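Local coordinates for protein beta-1,3-glucosyltransferase (Paecilomyces sp. J18, PDB 5JVV) that is a fungal carbohydrate-active enzyme built as a two-sheet beta-jelly-roll sandwich, resembling the enzymes of glycoside hydrolase family 16, at residues D118-V123 with G172-S177; C139-D144 with C165-T170; Y186-Q189 with F194-L197; K196-P201 with P214-F219. All coordinates share one frame; numbering follows the deposited sequence.

Interaction 1: residues D118-V123 with G172-S177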
loop_
_atom_site.group_PDB
_atom_site.type_symbol
_atom_site.label_atom_id
_atom_site.label_comp_id
_atom_site.label_asym_id
_atom_site.label_seq_id
_atom_site.Cartn_x
_atom_site.Cartn_y
_atom_site.Cartn_z
ATOM N N ASP A 118 -5.268 -3.583 4.030
ATOM C CA ASP A 118 -4.089 -2.768 3.726
ATOM C C ASP A 118 -2.876 -3.674 3.685
ATOM O O ASP A 118 -2.447 -4.181 4.727
ATOM C CB ASP A 118 -3.887 -1.670 4.782
ATOM C CG ASP A 118 -5.101 -0.772 4.932
ATOM O OD1 ASP A 118 -5.768 -0.503 3.918
ATOM O OD2 ASP A 118 -5.396 -0.353 6.066
ATOM N N ILE A 119 -2.347 -3.901 2.480
ATOM C CA ILE A 119 -1.266 -4.862 2.276
ATOM C C ILE A 119 0.107 -4.246 2.551
ATOM O O ILE A 119 0.925 -4.827 3.280
ATOM C CB ILE A 119 -1.308 -5.438 0.855
ATOM C CG1 ILE A 119 -2.656 -6.136 0.618
ATOM C CG2 ILE A 119 -0.163 -6.433 0.641
ATOM C CD1 ILE A 119 -2.874 -6.526 -0.843
ATOM N N ILE A 120 0.347 -3.079 1.953
ATOM C CA ILE A 120 1.508 -2.253 2.252
ATOM C C ILE A 120 0.979 -0.904 2.696
ATOM O O ILE A 120 0.185 -0.273 1.987
ATOM C CB ILE A 120 2.407 -2.030 1.025
ATOM C CG1 ILE A 120 2.847 -3.363 0.423
ATOM C CG2 ILE A 120 3.628 -1.192 1.418
ATOM C CD1 ILE A 120 3.566 -3.206 -0.920
ATOM N N GLU A 121 1.376 -0.461 3.881
ATOM C CA GLU A 121 0.979 0.874 4.333
ATOM C C GLU A 121 1.940 1.400 5.381
ATOM O O GLU A 121 2.458 0.652 6.198
ATOM C CB GLU A 121 -0.472 0.911 4.844
ATOM C CG GLU A 121 -1.022 2.344 4.967
ATOM C CD GLU A 121 -2.523 2.437 4.801
ATOM O OE1 GLU A 121 -3.099 1.581 4.097
ATOM O OE2 GLU A 121 -3.128 3.388 5.353
ATOM N N GLY A 122 2.188 2.703 5.347
ATOM C CA GLY A 122 3.056 3.320 6.331
ATOM C C GLY A 122 3.032 4.814 6.154
ATOM O O GLY A 122 2.443 5.314 5.194
ATOM N N VAL A 123 3.680 5.529 7.071
ATOM C CA VAL A 123 3.733 6.982 7.007
ATOM C C VAL A 123 5.107 7.483 7.371
ATOM O O VAL A 123 5.840 6.838 8.143
ATOM C CB VAL A 123 2.697 7.630 7.968
ATOM C CG1 VAL A 123 1.280 7.282 7.548
ATOM C CG2 VAL A 123 2.953 7.187 9.424
ATOM N N GLY A 172 13.189 -4.600 6.509
ATOM C CA GLY A 172 13.363 -4.614 5.071
ATOM C C GLY A 172 12.060 -4.669 4.298
ATOM O O GLY A 172 12.068 -4.709 3.066
ATOM N N SER A 173 10.937 -4.642 5.016
ATOM C CA SER A 173 9.642 -4.864 4.378
ATOM C C SER A 173 8.948 -3.588 3.907
ATOM O O SER A 173 7.859 -3.658 3.327
ATOM C CB SER A 173 8.717 -5.661 5.298
ATOM O OG SER A 173 8.458 -4.970 6.511
ATOM N N TYR A 174 9.572 -2.431 4.134
ATOM C CA TYR A 174 8.924 -1.163 3.801
ATOM C C TYR A 174 9.927 -0.058 3.471
ATOM O O TYR A 174 11.042 -0.033 3.996
ATOM C CB TYR A 174 8.023 -0.727 4.973
ATOM C CG TYR A 174 7.303 0.600 4.788
ATOM C CD1 TYR A 174 5.990 0.640 4.343
ATOM C CD2 TYR A 174 7.938 1.812 5.073
ATOM C CE1 TYR A 174 5.324 1.850 4.171
ATOM C CE2 TYR A 174 7.287 3.032 4.893
ATOM C CZ TYR A 174 5.973 3.031 4.447
ATOM O OH TYR A 174 5.309 4.217 4.275
ATOM N N GLY A 175 9.514 0.860 2.606
ATOM C CA GLY A 175 10.195 2.136 2.451
ATOM C C GLY A 175 11.647 2.034 2.029
ATOM O O GLY A 175 11.992 1.235 1.174
ATOM N N SER A 176 12.499 2.845 2.649
ATOM C CA SER A 176 13.888 2.941 2.221
ATOM C C SER A 176 14.627 1.604 2.311
ATOM O O SER A 176 15.412 1.278 1.416
ATOM C CB SER A 176 14.603 4.047 3.002
ATOM O OG SER A 176 13.906 5.275 2.858
ATOM N N SER A 177 14.356 0.827 3.357
ATOM C CA SER A 177 15.017 -0.475 3.525
ATOM C C SER A 177 14.588 -1.493 2.462
ATOM O O SER A 177 15.380 -2.325 2.020
ATOM C CB SER A 177 14.779 -1.033 4.932
ATOM O OG SER A 177 13.408 -1.329 5.162
#

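Interaction 2: residues C139-D144 with C165-T170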
loop_
_atom_site.group_PDB
_atom_site.type_symbol
_atom_site.label_atom_id
_atom_site.label_comp_id
_atom_site.label_asym_id
_atom_site.label_seq_id
_atom_site.Cartn_x
_atom_site.Cartn_y
_atom_site.Cartn_z
ATOM N N CYS A 139 -14.127 -9.328 14.726
ATOM C CA CYS A 139 -13.070 -10.219 14.265
ATOM C C CYS A 139 -11.831 -9.967 15.099
ATOM O O CYS A 139 -11.276 -8.863 15.060
ATOM C CB CYS A 139 -12.725 -9.915 12.798
ATOM S SG CYS A 139 -14.001 -10.286 11.583
ATOM N N GLU A 140 -11.400 -10.972 15.848
ATOM C CA GLU A 140 -10.135 -10.920 16.576
ATOM C C GLU A 140 -9.156 -11.867 15.899
ATOM O O GLU A 140 -9.458 -13.052 15.725
ATOM C CB GLU A 140 -10.333 -11.353 18.037
ATOM C CG GLU A 140 -9.039 -11.372 18.863
ATOM C CD GLU A 140 -9.151 -12.137 20.182
ATOM O OE1 GLU A 140 -8.095 -12.355 20.828
ATOM O OE2 GLU A 140 -10.274 -12.535 20.579
ATOM N N ILE A 141 -7.987 -11.368 15.509
ATOM C CA ILE A 141 -6.973 -12.244 14.919
ATOM C C ILE A 141 -6.179 -12.926 16.034
ATOM O O ILE A 141 -5.819 -12.295 17.038
ATOM C CB ILE A 141 -6.044 -11.511 13.920
ATOM C CG1 ILE A 141 -5.379 -10.281 14.553
ATOM C CG2 ILE A 141 -6.831 -11.057 12.700
ATOM C CD1 ILE A 141 -4.305 -9.670 13.633
ATOM N N THR A 142 -5.935 -14.222 15.877
ATOM C CA THR A 142 -5.362 -15.029 16.954
ATOM C C THR A 142 -4.260 -15.970 16.465
ATOM O O THR A 142 -3.977 -16.989 17.106
ATOM C CB THR A 142 -6.444 -15.877 17.655
ATOM O OG1 THR A 142 -7.051 -16.773 16.708
ATOM C CG2 THR A 142 -7.525 -14.988 18.269
ATOM N N SER A 143 -3.641 -15.630 15.337
ATOM C CA SER A 143 -2.644 -16.507 14.725
ATOM C C SER A 143 -1.223 -15.947 14.817
ATOM O O SER A 143 -0.404 -16.182 13.927
ATOM C CB SER A 143 -3.015 -16.797 13.264
ATOM O OG SER A 143 -4.195 -17.587 13.196
ATOM N N ASP A 144 -0.927 -15.222 15.897
ATOM C CA ASP A 144 0.391 -14.601 16.080
ATOM C C ASP A 144 1.511 -15.647 16.182
ATOM O O ASP A 144 2.698 -15.314 16.121
ATOM C CB ASP A 144 0.387 -13.638 17.289
ATOM C CG ASP A 144 1.716 -12.889 17.463
ATOM O OD1 ASP A 144 1.985 -11.915 16.710
ATOM O OD2 ASP A 144 2.490 -13.261 18.371
ATOM N N CYS A 165 -7.069 -4.243 13.005
ATOM C CA CYS A 165 -6.087 -5.219 13.452
ATOM C C CYS A 165 -4.806 -5.059 12.650
ATOM O O CYS A 165 -4.813 -5.095 11.415
ATOM C CB CYS A 165 -6.633 -6.653 13.382
ATOM S SG CYS A 165 -7.340 -7.114 11.787
ATOM N N VAL A 166 -3.709 -4.861 13.370
ATOM C CA VAL A 166 -2.459 -4.413 12.778
ATOM C C VAL A 166 -1.366 -5.422 13.068
ATOM O O VAL A 166 -1.201 -5.850 14.213
ATOM C CB VAL A 166 -2.040 -3.065 13.390
ATOM C CG1 VAL A 166 -0.678 -2.646 12.868
ATOM C CG2 VAL A 166 -3.105 -1.997 13.121
ATOM N N VAL A 167 -0.626 -5.809 12.029
ATOM C CA VAL A 167 0.551 -6.657 12.186
ATOM C C VAL A 167 1.760 -5.925 11.600
ATOM O O VAL A 167 1.749 -5.500 10.432
ATOM C CB VAL A 167 0.379 -8.027 11.484
ATOM C CG1 VAL A 167 1.629 -8.902 11.658
ATOM C CG2 VAL A 167 -0.847 -8.752 12.017
ATOM N N GLN A 168 2.794 -5.749 12.417
ATOM C CA GLN A 168 4.022 -5.105 11.954
ATOM C C GLN A 168 4.906 -6.102 11.216
ATOM O O GLN A 168 5.190 -7.192 11.720
ATOM C CB GLN A 168 4.788 -4.509 13.142
ATOM C CG GLN A 168 6.170 -3.972 12.761
ATOM C CD GLN A 168 6.933 -3.390 13.939
ATOM O OE1 GLN A 168 7.347 -4.114 14.846
ATOM N NE2 GLN A 168 7.131 -2.074 13.922
ATOM N N GLY A 169 5.350 -5.725 10.019
ATOM C CA GLY A 169 6.219 -6.569 9.217
ATOM C C GLY A 169 7.650 -6.594 9.725
ATOM O O GLY A 169 8.007 -5.856 10.638
ATOM N N THR A 170 8.472 -7.442 9.115
ATOM C CA THR A 170 9.852 -7.628 9.543
ATOM C C THR A 170 10.784 -6.592 8.888
ATOM O O THR A 170 10.360 -5.858 7.988
ATOM C CB THR A 170 10.295 -9.065 9.244
ATOM O OG1 THR A 170 9.893 -9.414 7.913
ATOM C CG2 THR A 170 9.646 -10.035 10.226
#

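Interaction 3: residues Y186-Q189 with F194-L197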
loop_
_atom_site.group_PDB
_atom_site.type_symbol
_atom_site.label_atom_id
_atom_site.label_comp_id
_atom_site.label_asym_id
_atom_site.label_seq_id
_atom_site.Cartn_x
_atom_site.Cartn_y
_atom_site.Cartn_z
ATOM N N TYR A 186 5.047 -8.963 -2.768
ATOM C CA TYR A 186 3.992 -9.073 -1.771
ATOM C C TYR A 186 2.906 -9.990 -2.315
ATOM O O TYR A 186 2.449 -9.823 -3.455
ATOM C CB TYR A 186 3.425 -7.697 -1.408
ATOM C CG TYR A 186 4.108 -7.098 -0.200
ATOM C CD1 TYR A 186 3.639 -7.369 1.079
ATOM C CD2 TYR A 186 5.230 -6.284 -0.330
ATOM C CE1 TYR A 186 4.247 -6.843 2.191
ATOM C CE2 TYR A 186 5.853 -5.749 0.785
ATOM C CZ TYR A 186 5.354 -6.039 2.047
ATOM O OH TYR A 186 5.942 -5.537 3.188
ATOM N N ALA A 187 2.503 -10.956 -1.501
ATOM C CA ALA A 187 1.504 -11.934 -1.899
ATOM C C ALA A 187 0.363 -11.961 -0.899
ATOM O O ALA A 187 0.584 -11.881 0.310
ATOM C CB ALA A 187 2.126 -13.321 -2.011
ATOM N N MET A 188 -0.859 -12.086 -1.409
ATOM C CA MET A 188 -2.028 -12.268 -0.556
ATOM C C MET A 188 -2.778 -13.525 -0.958
ATOM O O MET A 188 -3.071 -13.719 -2.138
ATOM C CB MET A 188 -2.975 -11.073 -0.676
ATOM C CG MET A 188 -4.280 -11.310 0.080
ATOM S SD MET A 188 -5.385 -9.887 0.168
ATOM C CE MET A 188 -5.692 -9.570 -1.564
ATOM N N GLN A 189 -3.085 -14.374 0.024
ATOM C CA GLN A 189 -4.044 -15.455 -0.170
ATOM C C GLN A 189 -5.307 -15.120 0.613
ATOM O O GLN A 189 -5.242 -14.848 1.812
ATOM C CB GLN A 189 -3.495 -16.786 0.322
ATOM C CG GLN A 189 -4.436 -17.956 0.048
ATOM C CD GLN A 189 -3.973 -19.251 0.685
ATOM O OE1 GLN A 189 -3.175 -19.246 1.621
ATOM N NE2 GLN A 189 -4.479 -20.371 0.179
ATOM N N PHE A 194 -9.533 -16.880 6.100
ATOM C CA PHE A 194 -8.389 -16.033 6.403
ATOM C C PHE A 194 -7.896 -15.192 5.236
ATOM O O PHE A 194 -8.193 -15.468 4.072
ATOM C CB PHE A 194 -7.229 -16.872 6.970
ATOM C CG PHE A 194 -6.745 -17.976 6.053
ATOM C CD1 PHE A 194 -5.989 -17.687 4.918
ATOM C CD2 PHE A 194 -7.003 -19.301 6.359
ATOM C CE1 PHE A 194 -5.535 -18.703 4.091
ATOM C CE2 PHE A 194 -6.544 -20.327 5.539
ATOM C CZ PHE A 194 -5.815 -20.020 4.401
ATOM N N ILE A 195 -7.152 -14.147 5.575
ATOM C CA ILE A 195 -6.317 -13.449 4.613
ATOM C C ILE A 195 -4.890 -13.569 5.118
ATOM O O ILE A 195 -4.585 -13.180 6.248
ATOM C CB ILE A 195 -6.732 -11.971 4.470
ATOM C CG1 ILE A 195 -8.036 -11.894 3.674
ATOM C CG2 ILE A 195 -5.646 -11.173 3.759
ATOM C CD1 ILE A 195 -8.827 -10.650 3.937
ATOM N N LYS A 196 -4.019 -14.146 4.295
ATOM C CA LYS A 196 -2.610 -14.277 4.653
ATOM C C LYS A 196 -1.773 -13.411 3.737
ATOM O O LYS A 196 -2.009 -13.376 2.527
ATOM C CB LYS A 196 -2.162 -15.732 4.548
ATOM C CG LYS A 196 -2.744 -16.621 5.632
ATOM C CD LYS A 196 -2.378 -18.083 5.388
ATOM C CE LYS A 196 -2.950 -18.990 6.464
ATOM N NZ LYS A 196 -2.563 -20.428 6.233
ATOM N N LEU A 197 -0.803 -12.708 4.316
ATOM C CA LEU A 197 0.085 -11.835 3.543
ATOM C C LEU A 197 1.539 -12.257 3.721
ATOM O O LEU A 197 1.968 -12.531 4.846
ATOM C CB LEU A 197 -0.085 -10.374 3.969
ATOM C CG LEU A 197 -1.503 -9.806 3.897
ATOM C CD1 LEU A 197 -1.543 -8.394 4.484
ATOM C CD2 LEU A 197 -1.977 -9.781 2.456
HETATM O O HOH W 1 -2.541 -21.155 3.515
#

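Interaction 4: residues K196-P201 with P214-F219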
loop_
_atom_site.group_PDB
_atom_site.type_symbol
_atom_site.label_atom_id
_atom_site.label_comp_id
_atom_site.label_asym_id
_atom_site.label_seq_id
_atom_site.Cartn_x
_atom_site.Cartn_y
_atom_site.Cartn_z
ATOM N N LYS A 196 -4.019 -14.146 4.295
ATOM C CA LYS A 196 -2.610 -14.277 4.653
ATOM C C LYS A 196 -1.773 -13.411 3.737
ATOM O O LYS A 196 -2.009 -13.376 2.527
ATOM C CB LYS A 196 -2.162 -15.732 4.548
ATOM C CG LYS A 196 -2.744 -16.621 5.632
ATOM C CD LYS A 196 -2.378 -18.083 5.388
ATOM C CE LYS A 196 -2.950 -18.990 6.464
ATOM N NZ LYS A 196 -2.563 -20.428 6.233
ATOM N N LEU A 197 -0.803 -12.708 4.316
ATOM C CA LEU A 197 0.085 -11.835 3.543
ATOM C C LEU A 197 1.539 -12.257 3.721
ATOM O O LEU A 197 1.968 -12.531 4.846
ATOM C CB LEU A 197 -0.085 -10.374 3.969
ATOM C CG LEU A 197 -1.503 -9.806 3.897
ATOM C CD1 LEU A 197 -1.543 -8.394 4.484
ATOM C CD2 LEU A 197 -1.977 -9.781 2.456
ATOM N N TRP A 198 2.284 -12.314 2.614
ATOM C CA TRP A 198 3.707 -12.635 2.652
ATOM C C TRP A 198 4.506 -11.529 1.978
ATOM O O TRP A 198 4.030 -10.895 1.034
ATOM C CB TRP A 198 4.016 -13.926 1.885
ATOM C CG TRP A 198 3.474 -15.223 2.431
ATOM C CD1 TRP A 198 4.155 -16.155 3.179
ATOM C CD2 TRP A 198 2.171 -15.772 2.199
ATOM N NE1 TRP A 198 3.338 -17.231 3.449
ATOM C CE2 TRP A 198 2.115 -17.020 2.862
ATOM C CE3 TRP A 198 1.036 -15.321 1.512
ATOM C CZ2 TRP A 198 0.978 -17.827 2.842
ATOM C CZ3 TRP A 198 -0.095 -16.125 1.495
ATOM C CH2 TRP A 198 -0.115 -17.366 2.162
ATOM N N PHE A 199 5.728 -11.311 2.458
ATOM C CA PHE A 199 6.697 -10.488 1.746
ATOM C C PHE A 199 7.920 -11.345 1.460
ATOM O O PHE A 199 8.480 -11.946 2.381
ATOM C CB PHE A 199 7.090 -9.248 2.550
ATOM C CG PHE A 199 8.373 -8.613 2.085
ATOM C CD1 PHE A 199 8.521 -8.177 0.769
ATOM C CD2 PHE A 199 9.441 -8.464 2.960
ATOM C CE1 PHE A 199 9.712 -7.594 0.340
ATOM C CE2 PHE A 199 10.638 -7.886 2.534
ATOM C CZ PHE A 199 10.770 -7.454 1.233
ATOM N N PHE A 200 8.306 -11.420 0.186
ATOM C CA PHE A 200 9.495 -12.158 -0.234
ATOM C C PHE A 200 10.493 -11.175 -0.802
ATOM O O PHE A 200 10.251 -10.595 -1.863
ATOM C CB PHE A 200 9.144 -13.176 -1.310
ATOM C CG PHE A 200 8.020 -14.100 -0.927
ATOM C CD1 PHE A 200 8.196 -15.045 0.069
ATOM C CD2 PHE A 200 6.793 -14.029 -1.579
ATOM C CE1 PHE A 200 7.163 -15.894 0.419
ATOM C CE2 PHE A 200 5.761 -14.877 -1.247
ATOM C CZ PHE A 200 5.942 -15.813 -0.246
ATOM N N PRO A 201 11.620 -10.973 -0.101
ATOM C CA PRO A 201 12.679 -10.080 -0.582
ATOM C C PRO A 201 13.191 -10.527 -1.947
ATOM O O PRO A 201 13.131 -11.720 -2.274
ATOM C CB PRO A 201 13.789 -10.255 0.463
ATOM C CG PRO A 201 13.114 -10.801 1.674
ATOM C CD PRO A 201 11.974 -11.628 1.174
ATOM N N PRO A 214 1.721 -20.884 -8.677
ATOM C CA PRO A 214 1.981 -20.735 -7.239
ATOM C C PRO A 214 1.556 -21.931 -6.404
ATOM O O PRO A 214 0.427 -22.416 -6.519
ATOM C CB PRO A 214 1.134 -19.514 -6.849
ATOM C CG PRO A 214 0.821 -18.816 -8.129
ATOM C CD PRO A 214 0.743 -19.894 -9.162
ATOM N N ASP A 215 2.475 -22.393 -5.564
ATOM C CA ASP A 215 2.202 -23.438 -4.584
ATOM C C ASP A 215 2.328 -22.771 -3.223
ATOM O O ASP A 215 3.442 -22.475 -2.779
ATOM C CB ASP A 215 3.235 -24.557 -4.728
ATOM C CG ASP A 215 3.207 -25.551 -3.569
ATOM O OD1 ASP A 215 4.235 -26.238 -3.364
ATOM O OD2 ASP A 215 2.173 -25.656 -2.872
ATOM N N VAL A 216 1.190 -22.503 -2.581
ATOM C CA VAL A 216 1.172 -21.783 -1.305
ATOM C C VAL A 216 1.992 -22.502 -0.211
ATOM O O VAL A 216 2.544 -21.860 0.689
ATOM C CB VAL A 216 -0.286 -21.481 -0.853
ATOM C CG1 VAL A 216 -0.323 -20.886 0.542
ATOM C CG2 VAL A 216 -0.955 -20.533 -1.837
ATOM N N SER A 217 2.119 -23.822 -0.325
ATOM C CA SER A 217 2.922 -24.588 0.623
ATOM C C SER A 217 4.378 -24.132 0.650
ATOM O O SER A 217 5.018 -24.139 1.703
ATOM C CB SER A 217 2.842 -26.081 0.321
ATOM O OG SER A 217 1.498 -26.516 0.317
ATOM N N GLU A 218 4.913 -23.708 -0.491
ATOM C CA GLU A 218 6.296 -23.263 -0.460
ATOM C C GLU A 218 6.477 -21.815 -0.038
ATOM O O GLU A 218 7.610 -21.343 0.044
ATOM C CB GLU A 218 7.039 -23.561 -1.763
ATOM C CG GLU A 218 6.609 -22.779 -2.949
ATOM C CD GLU A 218 7.731 -22.662 -3.963
ATOM O OE1 GLU A 218 7.590 -21.855 -4.891
ATOM O OE2 GLU A 218 8.754 -23.372 -3.828
ATOM N N PHE A 219 5.378 -21.124 0.268
ATOM C CA PHE A 219 5.467 -19.725 0.686
ATOM C C PHE A 219 6.021 -19.631 2.106
ATOM O O PHE A 219 6.521 -18.585 2.524
ATOM C CB PHE A 219 4.099 -19.041 0.643
ATOM C CG PHE A 219 3.566 -18.776 -0.748
ATOM C CD1 PHE A 219 4.154 -19.346 -1.878
ATOM C CD2 PHE A 219 2.463 -17.937 -0.912
ATOM C CE1 PHE A 219 3.638 -19.088 -3.142
ATOM C CE2 PHE A 219 1.947 -17.673 -2.163
ATOM C CZ PHE A 219 2.533 -18.250 -3.280
#

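Interaction 1: residues D118-V123 with G172-S177
Tyr174 packs its ring against the backbone of Glu121 and Gly122 in a buried contact between the end of strand 116-121 and the turn leading into helix 175-180. The strand belongs to one sheet of the jelly-roll sandwich. It carries a classic beta bulge, in which Ile119 and Ile120 both face Phe104, and the run from Glu116 to Glu121 matches the acidic signature sequence of family 16.

The tyrosine supplies about half of the buried surface. Its CG lies opposite the backbone N (chi1 179°), which sends the phenol straight across to the strand. The ring meets the main chain obliquely. Tyr174 CE1 sits 3.5 Å from Gly122 N, and Tyr174 CZ lies at the same distance from Gly122 CA; this close approach is possible because the glycine has no side chain on the flank that faces the ring. Farther back, the CG2 branch of Ile120 touches Tyr174 CD1 at 4.2 Å, the one apolar side-chain pair here.

The hydroxyl ends beside the Gly122 peptide without bonding to it. Tyr174 OH is 3.2 Å from Gly122 O, but the angle is poor, and Val123 N is bonded instead to Gln126 OE1. Glu121 CB points away from the tyrosine, and its OE2 accepts from Trp101 NE1. Met93, Pro102 and Gln126 also pack against Tyr174. On the main chain of the tyrosine, Ser177 OG donates to Tyr174 O at 2.9 Å, in the carbonyl plane and with a C=O...OG angle of 153°.

Interaction 2: residues C139-D144 with C165-T170
Ile141 reaches from the long loop after strand 130-134 onto Cys165 and Val167, alternate residues whose side chains point the same way from strand 165-168. The contact is buried apolar packing that lays a disulfide-linked loop over a strand of one sheet of the jelly-roll sandwich.

The isoleucine buries the most surface. Its CG1 occupies the crowded position between the backbone N and the carbonyl carbon (chi1 55°), and from there the extended CG1-CD1 arm runs toward the strand. The terminal methyl lies across both partners: Ile141 CD1 is 3.8 Å from Cys165 CB and 3.9 Å from Val167 CG2. Only the CG2 branch of the valine takes part, meeting the isoleucine at a slant.

Phe226, from strand 224-226 of the other sheet, touches all three side chains, while Thr151 adds to the packing on Ile141 and Val167. Cys139 ties the loop covalently to Cys230, while Cys165 on the strand is joined to Cys156. The Cys165 sulfur lies beside the shorter branch of the isoleucine, with Cys165 SG 4.1 Å from Ile141 CG2.

Interaction 3: residues Y186-Q189 with F194-L197
Gln189 and Lys196 form an antiparallel hydrogen-bonded pair: Gln189 N donates to Lys196 O at 2.9 Å, and Lys196 N returns a bond to Gln189 O, also at 2.9 Å. Next to it, Met188 and Leu197 make a non-hydrogen-bonded pair, where CA-H...O contacts bring Met188 CA to Lys196 O and Leu197 CA to Ala187 O.

Apolar contacts occupy the face that carries Met188 and Leu197. The two side chains run alongside each other in the same direction, with Met188 CB 3.5 Å from Leu197 CD2. Farther along the methionine, SD rests 3.8 Å from Ile195 CG2. The two strands, running at 164° to each other, form a beta hairpin in one sheet of the jelly-roll sandwich; Met188 and Ile195 meet Ile117 of the facing sheet.

Polar and aromatic groups gather on the other face. Gln189 OE1 approaches the rim of the Phe194 ring, 3.5 Å from CE1, with amide and ring planes 73° apart. The lysine, extended beyond CG, carries CE over the centre of that ring, 3.5 Å above its plane, and Lys196 makes a cation-pi interaction with Phe194. A water links the two polar ends, donating to Gln189 OE1 at 2.8 Å and accepting from Lys196 NZ at 2.8 Å. The other end of the amide, Gln189 NE2, is hydrogen-bonded to Tyr3 OH.

Interaction 4: residues K196-P201 with P214-F219
Phe219 is the bump of this contact, and Trp198 and Phe200 on strand 195-201 form the hollow that receives it. The three make an aromatic cluster on the outer surface of a jelly-roll sheet, covered by the loop between helix 207-210 and strand 224-226.

Both stacks are T-shaped. Phe219 turns its edge to the face of Trp198, its centroid 5.0 Å from that of the six-membered ring and the planes at 85°. Phe200 in turn points its edge at a face of Phe219, with centroids 5.5 Å apart and planes at 74°. The small chi2 of Phe219 (12°) presents CD2 to the indole, over the centre of the ring system.

The methylene behind the ring rests on the indole as well: Phe219 CB sits over the five-membered ring of Trp198, 3.7 Å from its centroid, in a CH-pi contact. Val216 closes the far end, with CG1 3.9 Å from Trp198 CH2. Its CA also covers the face of Phe219 opposite Phe200, so the phenyl is wedged between its own loop and the strand.

An Asx turn, with Asp215 OD2 accepting from Ser217 N, shapes this part of the loop. Trp198 NE1 is hydrogen-bonded to O of Gly220, the residue after Phe219. At the rim of the hollow, Phe219 O lies in the plane of the Phe200 ring, 3.5 Å from CE1.

How the interactions relate
From the N terminus, interaction 1 opens first, on strand 116-121, and closes a loop at 172-177. Interaction 2 opens and closes within that loop, bringing 139-144 onto 165-170 just before the chain enters the second segment of interaction 1. The chain then crosses to the other sheet, where interaction 3 closes the short hairpin of strands 184-190 and 195-201. Interaction 4 starts on the same strand, sharing Lys196 and Leu197, and closes a further loop at 214-219. Tyr186 links the sheets: its OH probably bonds to Ser173 O, and its ring packs on Ile119 and Ile120. Phe199 also reaches Gly172 and Ser173.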